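Local coordinates for protein DNA polymerase III, beta subunit (Eubacterium rectale, PDB 3T0P) that probably forms, as a head-to-tail dimeric ring around DNA, the sliding clamp that tethers DNA polymerases and makes their synthesis processive, at residues B[87-92]-B[97-102]; B[76-81]-B[106-111]; B[323-328]-B[346-351]; B[168-171]-B[176-179]; B[221-226]-B[232-237]. All coordinates share one frame; numbering follows the deposited sequence.

Contact 1: B[87-92]-B[97-102]; sequences VTIETD and TVISCE
Thr88 and Ser100 form one of the hydrogen-bonded pairs of an antiparallel beta hairpin, strands 86-91 and 96-101, in the N-terminal domain of the clamp. Thr88 N reaches Ser100 O at 2.8 Å, and Ser100 N answers to Thr88 O. Both donors lie in the plane of the carbonyl they meet. Glu90 and Val98 repeat the exchange, with Val98 N to Glu90 O at 2.7 Å and the donor almost in line with the C=O bond. Between these pairs sits the non-hydrogen-bonded pair Ile89 and Ile99, whose CA atoms are 4.6 Å apart. The face with Ile89, Thr91, Thr97 and Ile99 is buried. There Val87 CG1 meets Ile99 CG2 at 3.7 Å, the two side chains crossing at a slant. Ile89 CG2 lies alongside Thr97 CG2 at 3.9 Å. Thr97 has OG1 anti to its carbonyl carbon (chi1 -56°), which sets this oxygen beside Thr91 CG2 at 3.5 Å. Thr97 OG1 is hydrogen-bonded to Phe95 O. On the other face Ser100 OG packs against Thr88 CB at 3.6 Å, with no hydrogen bond between the two side chains. That face, with Thr88, Glu90, Val98 and Ser100, is partly exposed. The hairpin lies in the middle of its sheet: strand 3-7 pairs with 86-91, and strand 104-109 with 96-101. Ile68 and Leu70 of strand 66-71 cover Thr97 on the buried face.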
# COMPACT_ATOMS: atom_id res chain seq x y z
N VAL B 87 6.46 28.20 10.16
CA VAL B 87 6.21 28.45 8.75
C VAL B 87 5.59 29.83 8.62
O VAL B 87 4.60 30.12 9.28
CB VAL B 87 5.30 27.35 8.15
CG1 VAL B 87 4.96 27.65 6.70
CG2 VAL B 87 5.96 25.97 8.28
N THR B 88 6.16 30.67 7.75
CA THR B 88 5.58 31.96 7.46
C THR B 88 4.91 31.86 6.09
O THR B 88 5.47 31.32 5.14
CB THR B 88 6.65 33.08 7.53
OG1 THR B 88 7.21 33.05 8.84
CG2 THR B 88 6.07 34.47 7.26
N ILE B 89 3.69 32.38 6.03
CA ILE B 89 2.91 32.49 4.81
C ILE B 89 2.64 33.97 4.60
O ILE B 89 2.03 34.62 5.46
CB ILE B 89 1.59 31.66 4.80
CG1 ILE B 89 1.85 30.16 5.12
CG2 ILE B 89 0.87 31.84 3.44
CD1 ILE B 89 0.57 29.32 5.35
N GLU B 90 3.10 34.49 3.45
CA GLU B 90 2.93 35.87 3.07
C GLU B 90 2.40 35.96 1.65
O GLU B 90 2.91 35.28 0.75
CB GLU B 90 4.26 36.62 3.20
CG GLU B 90 4.10 38.12 3.16
CD GLU B 90 5.15 38.95 3.89
OE1 GLU B 90 6.19 38.38 4.32
OE2 GLU B 90 4.93 40.18 4.02
N THR B 91 1.38 36.79 1.44
CA THR B 91 0.78 37.03 0.13
C THR B 91 0.80 38.53 -0.19
O THR B 91 0.99 39.35 0.71
CB THR B 91 -0.67 36.51 0.06
OG1 THR B 91 -1.50 37.37 0.84
CG2 THR B 91 -0.82 35.07 0.54
N ASP B 92 0.56 38.88 -1.46
CA ASP B 92 0.46 40.27 -1.91
C ASP B 92 -0.84 40.41 -2.72
O ASP B 92 -1.57 39.42 -2.85
CB ASP B 92 1.73 40.72 -2.68
CG ASP B 92 2.00 40.11 -4.05
OD1 ASP B 92 1.11 39.43 -4.60
OD2 ASP B 92 3.12 40.33 -4.58
N THR B 97 2.36 34.21 -3.46
CA THR B 97 2.48 33.69 -2.11
C THR B 97 3.89 33.17 -1.87
O THR B 97 4.43 32.38 -2.66
CB THR B 97 1.40 32.59 -1.89
OG1 THR B 97 0.12 33.15 -2.18
CG2 THR B 97 1.39 32.04 -0.46
N VAL B 98 4.46 33.58 -0.73
CA VAL B 98 5.75 33.12 -0.24
C VAL B 98 5.51 32.30 1.02
O VAL B 98 4.86 32.77 1.96
CB VAL B 98 6.78 34.24 0.02
CG1 VAL B 98 8.18 33.65 0.16
CG2 VAL B 98 6.74 35.30 -1.08
N ILE B 99 5.98 31.07 1.02
CA ILE B 99 5.91 30.16 2.15
C ILE B 99 7.36 29.93 2.54
O ILE B 99 8.15 29.47 1.71
CB ILE B 99 5.15 28.84 1.82
CG1 ILE B 99 3.73 29.14 1.25
CG2 ILE B 99 5.09 27.97 3.06
CD1 ILE B 99 2.95 27.91 0.68
N SER B 100 7.72 30.32 3.77
CA SER B 100 9.11 30.24 4.19
C SER B 100 9.24 29.55 5.55
O SER B 100 8.34 29.59 6.37
CB SER B 100 9.77 31.62 4.18
OG SER B 100 9.34 32.40 5.27
N CYS B 101 10.34 28.83 5.72
CA CYS B 101 10.61 28.05 6.93
C CYS B 101 12.09 27.80 6.99
O CYS B 101 12.63 27.24 6.05
CB CYS B 101 9.83 26.73 6.89
SG CYS B 101 10.02 25.73 8.37
N GLU B 102 12.74 28.20 8.10
CA GLU B 102 14.18 28.08 8.33
C GLU B 102 14.88 28.83 7.20
O GLU B 102 14.58 30.01 7.00
CB GLU B 102 14.66 26.61 8.47
CG GLU B 102 14.13 25.92 9.73
CD GLU B 102 14.67 24.54 10.09
OE1 GLU B 102 15.60 24.05 9.41
OE2 GLU B 102 14.12 23.94 11.04

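Contact 2: B[76-81]-B[106-111]; sequences SEIVRK and FNIIGK
Ile78 and Phe106 face each other across a helix-on-sheet contact, with CA atoms 8.0 Å apart and no hydrogen bond between helix segment 76-81 and strand segment 106-111. Both side chains leave the backbone toward the opposite segment. They then overlap along their lengths, running in opposing senses. Ile78 CG1 stands over one face of the Phe106 ring, 4.2 Å from the ring centroid and 12° off the normal. This is a CH-pi contact. Ile78 CG2 is nearer one side of the ring, 3.8 Å from Phe106 CD2. The methyl CD1 runs on toward the root of the ring, 4.0 Å from Phe106 CG. The same methyl also meets Ile108 CG2 at 4.1 Å. Ile78 CG1 is anti to the carbonyl carbon (chi1 -70°), and an extended chi2 of 175° carries CD1 out to this junction. One isoleucine thus bridges two strand residues that point to the same side of the sheet. Without the Phe106 ring, as with an alanine here, Ile78 CG1 and CG2 would probably lose the flat surface they rest on, and a gap would open between helix and strand. The second subunit comes close here: Leu273 of that chain packs on Ile78 and Met303 of that chain on Phe106. A strand of that chain pairs antiparallel with Phe106 and Asn107, so the sheet continues across the dimer interface. The contact itself is wholly apolar. Its hold rests on shape and burial, with polar links to the other subunit left to neighbours such as Glu77, which forms a salt bridge with Lys276 of that chain.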
# COMPACT_ATOMS: atom_id res chain seq x y z
N SER B 76 -0.29 21.32 0.50
CA SER B 76 -0.08 20.21 1.43
C SER B 76 1.32 19.59 1.25
O SER B 76 1.98 19.31 2.25
CB SER B 76 -1.16 19.14 1.28
OG SER B 76 -1.27 18.73 -0.07
N GLU B 77 1.77 19.40 0.01
CA GLU B 77 3.09 18.81 -0.25
C GLU B 77 4.18 19.75 0.26
O GLU B 77 5.15 19.28 0.85
CB GLU B 77 3.26 18.49 -1.74
CG GLU B 77 4.23 17.36 -2.00
CD GLU B 77 4.00 16.57 -3.28
OE1 GLU B 77 2.82 16.25 -3.58
OE2 GLU B 77 5.00 16.22 -3.95
N ILE B 78 3.98 21.08 0.15
CA ILE B 78 4.95 22.06 0.66
C ILE B 78 5.04 21.91 2.18
O ILE B 78 6.13 21.68 2.68
CB ILE B 78 4.63 23.52 0.24
CG1 ILE B 78 4.86 23.73 -1.26
CG2 ILE B 78 5.44 24.54 1.06
CD1 ILE B 78 4.48 25.10 -1.82
N VAL B 79 3.89 21.95 2.88
CA VAL B 79 3.79 21.92 4.34
C VAL B 79 4.37 20.62 4.88
O VAL B 79 5.14 20.66 5.84
CB VAL B 79 2.32 22.18 4.80
CG1 VAL B 79 2.15 21.89 6.29
CG2 VAL B 79 1.91 23.61 4.49
N ARG B 80 4.06 19.49 4.23
CA ARG B 80 4.51 18.15 4.59
C ARG B 80 6.04 17.95 4.43
O ARG B 80 6.60 17.09 5.12
CB ARG B 80 3.79 17.11 3.71
CG ARG B 80 3.69 15.73 4.33
CD ARG B 80 2.75 14.84 3.55
NE ARG B 80 1.36 15.33 3.59
CZ ARG B 80 0.67 15.69 2.51
NH1 ARG B 80 1.22 15.61 1.31
NH2 ARG B 80 -0.58 16.10 2.63
N LYS B 81 6.67 18.69 3.50
CA LYS B 81 8.11 18.59 3.24
C LYS B 81 8.94 19.73 3.85
O LYS B 81 10.16 19.64 3.82
CB LYS B 81 8.35 18.47 1.73
CG LYS B 81 7.84 17.13 1.21
CD LYS B 81 8.33 16.84 -0.18
CE LYS B 81 7.97 15.45 -0.64
NZ LYS B 81 8.14 15.34 -2.12
N PHE B 106 9.47 29.07 -0.72
CA PHE B 106 8.68 28.68 -1.89
C PHE B 106 7.91 29.86 -2.41
O PHE B 106 7.26 30.55 -1.62
CB PHE B 106 7.69 27.56 -1.56
CG PHE B 106 8.31 26.19 -1.48
CD1 PHE B 106 8.46 25.41 -2.62
CD2 PHE B 106 8.79 25.70 -0.27
CE1 PHE B 106 9.06 24.17 -2.55
CE2 PHE B 106 9.39 24.45 -0.19
CZ PHE B 106 9.50 23.68 -1.33
N ASN B 107 7.95 30.10 -3.72
CA ASN B 107 7.12 31.15 -4.33
C ASN B 107 6.10 30.46 -5.20
O ASN B 107 6.47 29.65 -6.06
CB ASN B 107 7.95 32.16 -5.12
CG ASN B 107 8.98 32.86 -4.27
OD1 ASN B 107 8.71 33.89 -3.66
ND2 ASN B 107 10.17 32.28 -4.18
N ILE B 108 4.80 30.65 -4.86
CA ILE B 108 3.69 30.08 -5.62
C ILE B 108 2.67 31.20 -5.87
O ILE B 108 2.86 32.31 -5.39
CB ILE B 108 3.06 28.80 -4.96
CG1 ILE B 108 2.51 29.08 -3.54
CG2 ILE B 108 4.02 27.60 -5.02
CD1 ILE B 108 1.72 27.97 -2.93
N ILE B 109 1.63 30.90 -6.65
CA ILE B 109 0.58 31.86 -6.96
C ILE B 109 -0.73 31.32 -6.40
O ILE B 109 -1.08 30.16 -6.64
CB ILE B 109 0.51 32.20 -8.49
CG1 ILE B 109 0.52 30.94 -9.39
CG2 ILE B 109 1.63 33.18 -8.89
N GLY B 110 -1.42 32.14 -5.63
CA GLY B 110 -2.70 31.79 -5.05
C GLY B 110 -3.83 32.37 -5.87
O GLY B 110 -3.62 32.88 -6.98
N LYS B 111 -5.04 32.25 -5.35
CA LYS B 111 -6.27 32.76 -5.95
C LYS B 111 -7.00 33.58 -4.93
O LYS B 111 -6.79 33.38 -3.72
CB LYS B 111 -7.17 31.61 -6.46
CG LYS B 111 -6.71 31.00 -7.77
CD LYS B 111 -7.68 29.94 -8.27
CE LYS B 111 -7.17 29.29 -9.53
NZ LYS B 111 -8.28 28.80 -10.39

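Contact 3: B[323-328]-B[346-351]; sequences KFFIDA and APCFIK. With EDO (1,2-ethanediol), chain V.
Phe325 and Ala328 of helix 322-329 pack on Cys348 and Ile350 of strand 348-351, a helix-on-sheet contact in the C-terminal domain of the clamp. The helix and strand segments run nearly parallel, 12° apart, with axes 11.2 Å from each other. Ile350 CD1 fills the centre of the contact. It lies 3.8 Å from Phe325 CE1 and 4.1 Å from Ala328 CB, so one methyl touches both helix residues. A chi1 of -42° sets Ile350 CG1 beside the backbone N, and the straight chi2 sends CD1 to the helix. Cys348 SG meets the ring at its edge, 4.1 Å from Phe325 CZ and 78° off the ring normal. This is a sulfur-aromatic contact made near the plane of the ring. Phe320 packs edge-to-face with Phe325, and Ile268 of helix 261-272 also touches it. Val337 and Leu339 of the neighbouring strand 336-341 adjoin Ile350. All four residues in the contact are buried, and no hydrogen bond joins the segments. Helix and sheet are therefore held here by apolar burial, with the sulfur meeting the ring hydrogens rather than the pi face.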
# COMPACT_ATOMS: atom_id res chain seq x y z
N LYS B 323 -19.30 -12.07 -1.50
CA LYS B 323 -18.91 -10.70 -1.11
C LYS B 323 -19.80 -10.11 0.02
O LYS B 323 -19.27 -9.54 0.98
CB LYS B 323 -18.96 -9.78 -2.34
CG LYS B 323 -18.56 -8.33 -2.08
CD LYS B 323 -19.01 -7.40 -3.21
CE LYS B 323 -18.42 -6.01 -3.06
NZ LYS B 323 -18.90 -5.31 -1.83
N PHE B 324 -21.12 -10.29 -0.09
CA PHE B 324 -22.10 -9.79 0.87
C PHE B 324 -21.91 -10.39 2.28
O PHE B 324 -22.04 -9.69 3.28
CB PHE B 324 -23.52 -10.05 0.35
CG PHE B 324 -23.86 -9.41 -0.99
CD1 PHE B 324 -23.11 -8.34 -1.48
CD2 PHE B 324 -24.93 -9.87 -1.75
CE1 PHE B 324 -23.42 -7.74 -2.71
CE2 PHE B 324 -25.23 -9.27 -2.98
CZ PHE B 324 -24.49 -8.20 -3.44
N PHE B 325 -21.55 -11.66 2.36
CA PHE B 325 -21.31 -12.31 3.63
C PHE B 325 -19.98 -11.87 4.21
O PHE B 325 -19.90 -11.62 5.41
CB PHE B 325 -21.36 -13.83 3.45
CG PHE B 325 -22.65 -14.42 3.93
CD1 PHE B 325 -22.82 -14.76 5.27
CD2 PHE B 325 -23.73 -14.58 3.07
CE1 PHE B 325 -24.04 -15.25 5.73
CE2 PHE B 325 -24.95 -15.07 3.54
CZ PHE B 325 -25.09 -15.42 4.85
N ILE B 326 -18.93 -11.81 3.38
CA ILE B 326 -17.59 -11.39 3.78
C ILE B 326 -17.68 -9.95 4.34
O ILE B 326 -17.24 -9.71 5.47
CB ILE B 326 -16.59 -11.51 2.62
CG1 ILE B 326 -16.24 -12.98 2.34
CG2 ILE B 326 -15.31 -10.72 2.91
CD1 ILE B 326 -15.68 -13.26 0.95
N ASP B 327 -18.32 -9.03 3.61
CA ASP B 327 -18.46 -7.63 4.08
C ASP B 327 -19.09 -7.56 5.46
O ASP B 327 -18.55 -6.87 6.31
CB ASP B 327 -19.33 -6.80 3.12
CG ASP B 327 -18.74 -6.48 1.78
OD1 ASP B 327 -17.54 -6.79 1.55
OD2 ASP B 327 -19.49 -5.93 0.92
N ALA B 328 -20.20 -8.31 5.70
CA ALA B 328 -20.88 -8.27 6.99
C ALA B 328 -20.09 -8.99 8.07
O ALA B 328 -19.99 -8.47 9.17
CB ALA B 328 -22.29 -8.86 6.88
N ALA B 346 -36.04 -16.32 0.02
CA ALA B 346 -36.29 -15.30 1.05
C ALA B 346 -34.99 -14.72 1.62
O ALA B 346 -33.96 -15.40 1.59
CB ALA B 346 -37.12 -15.90 2.18
N PRO B 347 -35.00 -13.52 2.23
CA PRO B 347 -33.76 -12.99 2.80
C PRO B 347 -33.17 -13.83 3.94
O PRO B 347 -33.89 -14.57 4.61
CB PRO B 347 -34.18 -11.63 3.36
CG PRO B 347 -35.42 -11.27 2.63
CD PRO B 347 -36.12 -12.56 2.38
N CYS B 348 -31.86 -13.74 4.13
CA CYS B 348 -31.18 -14.36 5.26
C CYS B 348 -30.83 -13.23 6.23
O CYS B 348 -30.40 -12.16 5.78
CB CYS B 348 -29.94 -15.15 4.82
SG CYS B 348 -28.90 -15.72 6.20
N PHE B 349 -31.01 -13.45 7.53
CA PHE B 349 -30.66 -12.43 8.52
C PHE B 349 -29.54 -12.90 9.42
O PHE B 349 -29.59 -14.00 9.95
CB PHE B 349 -31.86 -12.05 9.41
CG PHE B 349 -33.07 -11.50 8.70
CD1 PHE B 349 -34.03 -12.34 8.17
CD2 PHE B 349 -33.30 -10.13 8.67
CE1 PHE B 349 -35.17 -11.83 7.54
CE2 PHE B 349 -34.46 -9.61 8.06
CZ PHE B 349 -35.38 -10.46 7.50
N ILE B 350 -28.53 -12.05 9.60
CA ILE B 350 -27.48 -12.24 10.58
C ILE B 350 -27.87 -11.33 11.73
O ILE B 350 -27.94 -10.10 11.55
CB ILE B 350 -26.04 -11.99 10.08
CG1 ILE B 350 -25.78 -12.58 8.68
CG2 ILE B 350 -25.04 -12.50 11.14
CD1 ILE B 350 -24.32 -12.24 8.09
N LYS B 351 -28.24 -11.93 12.87
CA LYS B 351 -28.66 -11.18 14.06
C LYS B 351 -27.86 -11.60 15.26
O LYS B 351 -27.22 -12.65 15.26
CB LYS B 351 -30.15 -11.37 14.36
CG LYS B 351 -31.09 -10.69 13.39
CD LYS B 351 -32.50 -10.63 13.96
CE LYS B 351 -33.49 -10.01 13.00
NZ LYS B 351 -34.79 -9.66 13.65
C1 EDO V . -35.31 -13.53 13.66
O1 EDO V . -35.66 -12.66 12.56
C2 EDO V . -35.34 -12.77 14.99
O2 EDO V . -34.89 -13.60 16.07

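Contact 4: B[168-171]-B[176-179]; sequences RVVS and RISI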
# COMPACT_ATOMS: atom_id res chain seq x y z
N ARG B 168 -30.26 4.51 15.20
CA ARG B 168 -30.26 3.41 14.23
C ARG B 168 -29.62 3.93 12.96
O ARG B 168 -29.99 5.02 12.51
CB ARG B 168 -31.71 2.93 14.02
CG ARG B 168 -31.92 1.92 12.92
CD ARG B 168 -33.34 1.38 12.99
NE ARG B 168 -34.24 2.03 12.04
CZ ARG B 168 -35.28 1.42 11.47
NH1 ARG B 168 -35.55 0.15 11.75
NH2 ARG B 168 -36.04 2.08 10.60
N VAL B 169 -28.61 3.19 12.44
CA VAL B 169 -27.86 3.53 11.23
C VAL B 169 -28.13 2.45 10.21
O VAL B 169 -28.01 1.27 10.53
CB VAL B 169 -26.36 3.76 11.52
CG1 VAL B 169 -25.57 4.04 10.24
CG2 VAL B 169 -26.18 4.90 12.53
N VAL B 170 -28.59 2.86 9.01
CA VAL B 170 -29.03 1.93 7.95
C VAL B 170 -28.37 2.27 6.62
O VAL B 170 -28.34 3.44 6.23
CB VAL B 170 -30.59 1.94 7.79
CG1 VAL B 170 -31.08 0.92 6.76
CG2 VAL B 170 -31.30 1.71 9.12
N SER B 171 -27.91 1.24 5.90
CA SER B 171 -27.45 1.31 4.52
C SER B 171 -28.04 0.13 3.74
O SER B 171 -28.32 -0.92 4.33
CB SER B 171 -25.94 1.34 4.41
OG SER B 171 -25.39 0.14 4.92
N ARG B 176 -28.89 -6.10 -0.17
CA ARG B 176 -28.64 -6.31 1.26
C ARG B 176 -28.96 -5.07 2.07
O ARG B 176 -29.04 -3.98 1.51
CB ARG B 176 -27.17 -6.68 1.49
CG ARG B 176 -26.21 -5.60 1.05
CD ARG B 176 -24.94 -6.23 0.63
NE ARG B 176 -24.09 -5.33 -0.13
CZ ARG B 176 -22.79 -5.21 0.07
NH1 ARG B 176 -22.21 -5.86 1.07
NH2 ARG B 176 -22.07 -4.40 -0.69
N ILE B 177 -29.09 -5.24 3.39
CA ILE B 177 -29.38 -4.18 4.33
C ILE B 177 -28.49 -4.38 5.55
O ILE B 177 -28.41 -5.49 6.09
CB ILE B 177 -30.90 -4.08 4.71
CG1 ILE B 177 -31.83 -4.06 3.46
CG2 ILE B 177 -31.18 -2.85 5.61
CD1 ILE B 177 -33.38 -4.08 3.77
N SER B 178 -27.80 -3.32 5.96
CA SER B 178 -26.98 -3.29 7.17
C SER B 178 -27.60 -2.32 8.14
O SER B 178 -27.81 -1.16 7.79
CB SER B 178 -25.55 -2.90 6.85
OG SER B 178 -25.01 -3.79 5.91
N ILE B 179 -27.95 -2.81 9.33
CA ILE B 179 -28.58 -2.00 10.38
C ILE B 179 -27.81 -2.16 11.68
O ILE B 179 -27.64 -3.27 12.17
CB ILE B 179 -30.09 -2.34 10.60
CG1 ILE B 179 -30.86 -2.43 9.27
CG2 ILE B 179 -30.75 -1.33 11.56
CD1 ILE B 179 -32.20 -3.15 9.37
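Ser171 O accepts the shorter of the two backbone hydrogen bonds here, from Ser178 N at 2.9 Å, with the donor tilted 20° from the carbonyl plane. Ser171 N returns a bond to Ser178 O at 3.1 Å. The two serines form a hydrogen-bonded pair of the antiparallel hairpin 166-172 and 176-184. Their side chains lie on one face, where Ser171 OG touches Ser178 CB at 3.6 Å. Both hydroxyls bond to Ser145 OG, and Ser171 OG also to Thr142 O. The opposite face is mainly apolar. Val170 spreads its two methyls over two partners: CG1 lies alongside Ile177 CG2 at 3.9 Å, and CG2 alongside Ile179 CG2, also at 3.9 Å. With chi1 at -177°, CG1 is anti to the backbone N and lies on the Ile177 side. Ile179 CG2 in turn meets the aliphatic part of Arg168 at CG, 3.7 Å away. The guanidinium of Arg168 bridges Glu161 and Asp246. A glycine in place of Val170 would probably leave both isoleucine methyls without their partner and a hole on that face beside Ile177 and Ile179. The two faces thus differ in chemistry: hydroxyls satisfied by a nearby loop on one, aliphatic groups on the other, bordered by the paired Arg168, all of them buried.

Contact 5: B[221-226]-B[232-237]; sequences NNHIVF and TVVSRL. With EDO (1,2-ethanediol), chain X.
Leu237 CD2 packs on Ile224 CG2 at 3.8 Å, the two side chains crossing at about a right angle. Leu237 CD1 turns to the backbone instead, 3.6 Å from His223 N. On the same face Phe226 CB meets Val233 CB at 4.1 Å. The other face holds Val225 and Val234 side by side, and Val225 CG1 also touches Thr232 CG2 at 3.8 Å. The His223 ring lies across the stem of Arg236, with CE1 4.1 Å from Arg236 CG and ring and guanidinium planes 66° apart. His223 ND1 is buried here without a polar partner. The backbone sets these pairs: Ile224 exchanges hydrogen bonds with Ser235, and Phe226 with Val233. Leu237 N adds a more bent bond to Asn222 O (140° at the hydrogen), coming from above the carbonyl plane. Ser235 OG is anti to the backbone N (chi1 174°) and donates to Arg236 O at 2.9 Å; it also bonds Thr199 OG1. Farther out, helix 197-206 covers Phe226 and Val233 through Ile203. Strand 214-220 flanks one side of the pair, and strand 52-58 the other. This is an antiparallel beta hairpin of the central domain, at the seam where its sheet joins strands of the N-terminal domain.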
# COMPACT_ATOMS: atom_id res chain seq x y z
N ASN B 221 -32.12 20.52 9.47
CA ASN B 221 -33.02 20.40 8.31
C ASN B 221 -32.38 19.82 7.05
O ASN B 221 -32.77 18.75 6.59
CB ASN B 221 -33.64 21.78 7.98
CG ASN B 221 -34.16 22.57 9.17
OD1 ASN B 221 -35.01 22.10 9.94
ND2 ASN B 221 -33.64 23.79 9.34
N ASN B 222 -31.50 20.59 6.43
CA ASN B 222 -30.85 20.28 5.16
C ASN B 222 -29.39 19.96 5.36
O ASN B 222 -28.70 19.65 4.38
CB ASN B 222 -30.99 21.50 4.23
CG ASN B 222 -32.27 22.29 4.41
OD1 ASN B 222 -32.28 23.39 4.99
ND2 ASN B 222 -33.39 21.72 3.97
N HIS B 223 -28.89 20.08 6.61
CA HIS B 223 -27.49 19.90 6.95
C HIS B 223 -27.24 19.06 8.20
O HIS B 223 -28.08 18.98 9.10
CB HIS B 223 -26.83 21.27 7.15
CG HIS B 223 -26.84 22.11 5.91
ND1 HIS B 223 -25.85 22.01 4.96
CD2 HIS B 223 -27.77 22.99 5.48
CE1 HIS B 223 -26.18 22.86 4.00
NE2 HIS B 223 -27.33 23.47 4.27
N ILE B 224 -26.07 18.42 8.23
CA ILE B 224 -25.54 17.69 9.37
C ILE B 224 -24.17 18.32 9.66
O ILE B 224 -23.43 18.60 8.72
CB ILE B 224 -25.51 16.16 9.22
CG1 ILE B 224 -25.09 15.48 10.55
CG2 ILE B 224 -24.65 15.70 8.01
CD1 ILE B 224 -25.50 13.96 10.67
N VAL B 225 -23.88 18.58 10.93
CA VAL B 225 -22.63 19.17 11.41
C VAL B 225 -22.01 18.22 12.44
O VAL B 225 -22.70 17.74 13.33
CB VAL B 225 -22.86 20.60 11.99
CG1 VAL B 225 -21.56 21.21 12.53
CG2 VAL B 225 -23.51 21.52 10.95
N PHE B 226 -20.72 17.92 12.28
CA PHE B 226 -19.91 17.12 13.18
C PHE B 226 -18.82 18.00 13.73
O PHE B 226 -18.10 18.61 12.95
CB PHE B 226 -19.26 15.93 12.44
CG PHE B 226 -20.20 14.97 11.77
CD1 PHE B 226 -20.65 15.20 10.47
CD2 PHE B 226 -20.60 13.81 12.41
CE1 PHE B 226 -21.51 14.31 9.85
CE2 PHE B 226 -21.45 12.91 11.78
CZ PHE B 226 -21.91 13.17 10.51
N THR B 232 -14.65 21.18 12.24
CA THR B 232 -16.08 21.22 11.94
C THR B 232 -16.26 20.64 10.55
O THR B 232 -15.61 21.06 9.59
CB THR B 232 -16.63 22.65 12.06
OG1 THR B 232 -16.33 23.14 13.36
CG2 THR B 232 -18.14 22.70 11.88
N VAL B 233 -17.11 19.65 10.45
CA VAL B 233 -17.48 19.02 9.21
C VAL B 233 -18.92 19.37 8.99
O VAL B 233 -19.73 19.20 9.92
CB VAL B 233 -17.23 17.50 9.22
CG1 VAL B 233 -17.80 16.85 7.98
CG2 VAL B 233 -15.74 17.18 9.35
N VAL B 234 -19.23 19.94 7.81
CA VAL B 234 -20.59 20.30 7.43
C VAL B 234 -20.98 19.57 6.13
O VAL B 234 -20.23 19.60 5.16
CB VAL B 234 -20.77 21.82 7.31
CG1 VAL B 234 -22.23 22.16 6.96
CG2 VAL B 234 -20.34 22.51 8.59
N SER B 235 -22.13 18.91 6.12
CA SER B 235 -22.56 18.18 4.94
C SER B 235 -24.00 18.41 4.64
O SER B 235 -24.83 18.50 5.56
CB SER B 235 -22.31 16.69 5.12
OG SER B 235 -22.82 15.89 4.07
N ARG B 236 -24.34 18.49 3.34
CA ARG B 236 -25.72 18.54 2.87
C ARG B 236 -26.35 17.18 3.15
O ARG B 236 -25.62 16.21 3.30
CB ARG B 236 -25.78 18.83 1.38
CG ARG B 236 -25.43 20.27 0.97
CD ARG B 236 -25.96 20.61 -0.44
NE ARG B 236 -25.84 19.49 -1.38
CZ ARG B 236 -25.13 19.51 -2.51
NH1 ARG B 236 -24.48 20.62 -2.88
NH2 ARG B 236 -25.07 18.44 -3.29
N LEU B 237 -27.67 17.10 3.28
CA LEU B 237 -28.36 15.84 3.50
C LEU B 237 -29.08 15.44 2.22
O LEU B 237 -29.35 16.29 1.38
CB LEU B 237 -29.37 16.00 4.66
CG LEU B 237 -28.78 16.22 6.05
CD1 LEU B 237 -29.86 16.64 7.01
CD2 LEU B 237 -28.04 14.97 6.55
C1 EDO X . -14.05 25.45 15.22
O1 EDO X . -13.90 24.02 15.17
C2 EDO X . -14.41 26.02 13.85
O2 EDO X . -13.65 25.36 12.83

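In the fold
Along the chain, both strands of contact 1 lie between the two segments of contact 2; contacts 4, 5 and 3 follow in that order. Contacts 1 and 2 belong to the N-terminal domain, 4 and 5 to the central domain and 3 to the C-terminal domain. Centres of contacts 1 and 2 are 9 Å apart, and neighbouring strands 96-101 and 104-109 join them. Contacts 3 and 4 are 12 Å apart between centres; they share a sheet spanning two domains, and Asp327 binds Arg176 by a salt bridge. Contact 5 lies in another domain-spanning sheet, about 20 Å from contact 4 between centres. The centres of contacts 1 and 3 are about 54 Å apart. The contacts thus sample all three domains of an elongated half-ring.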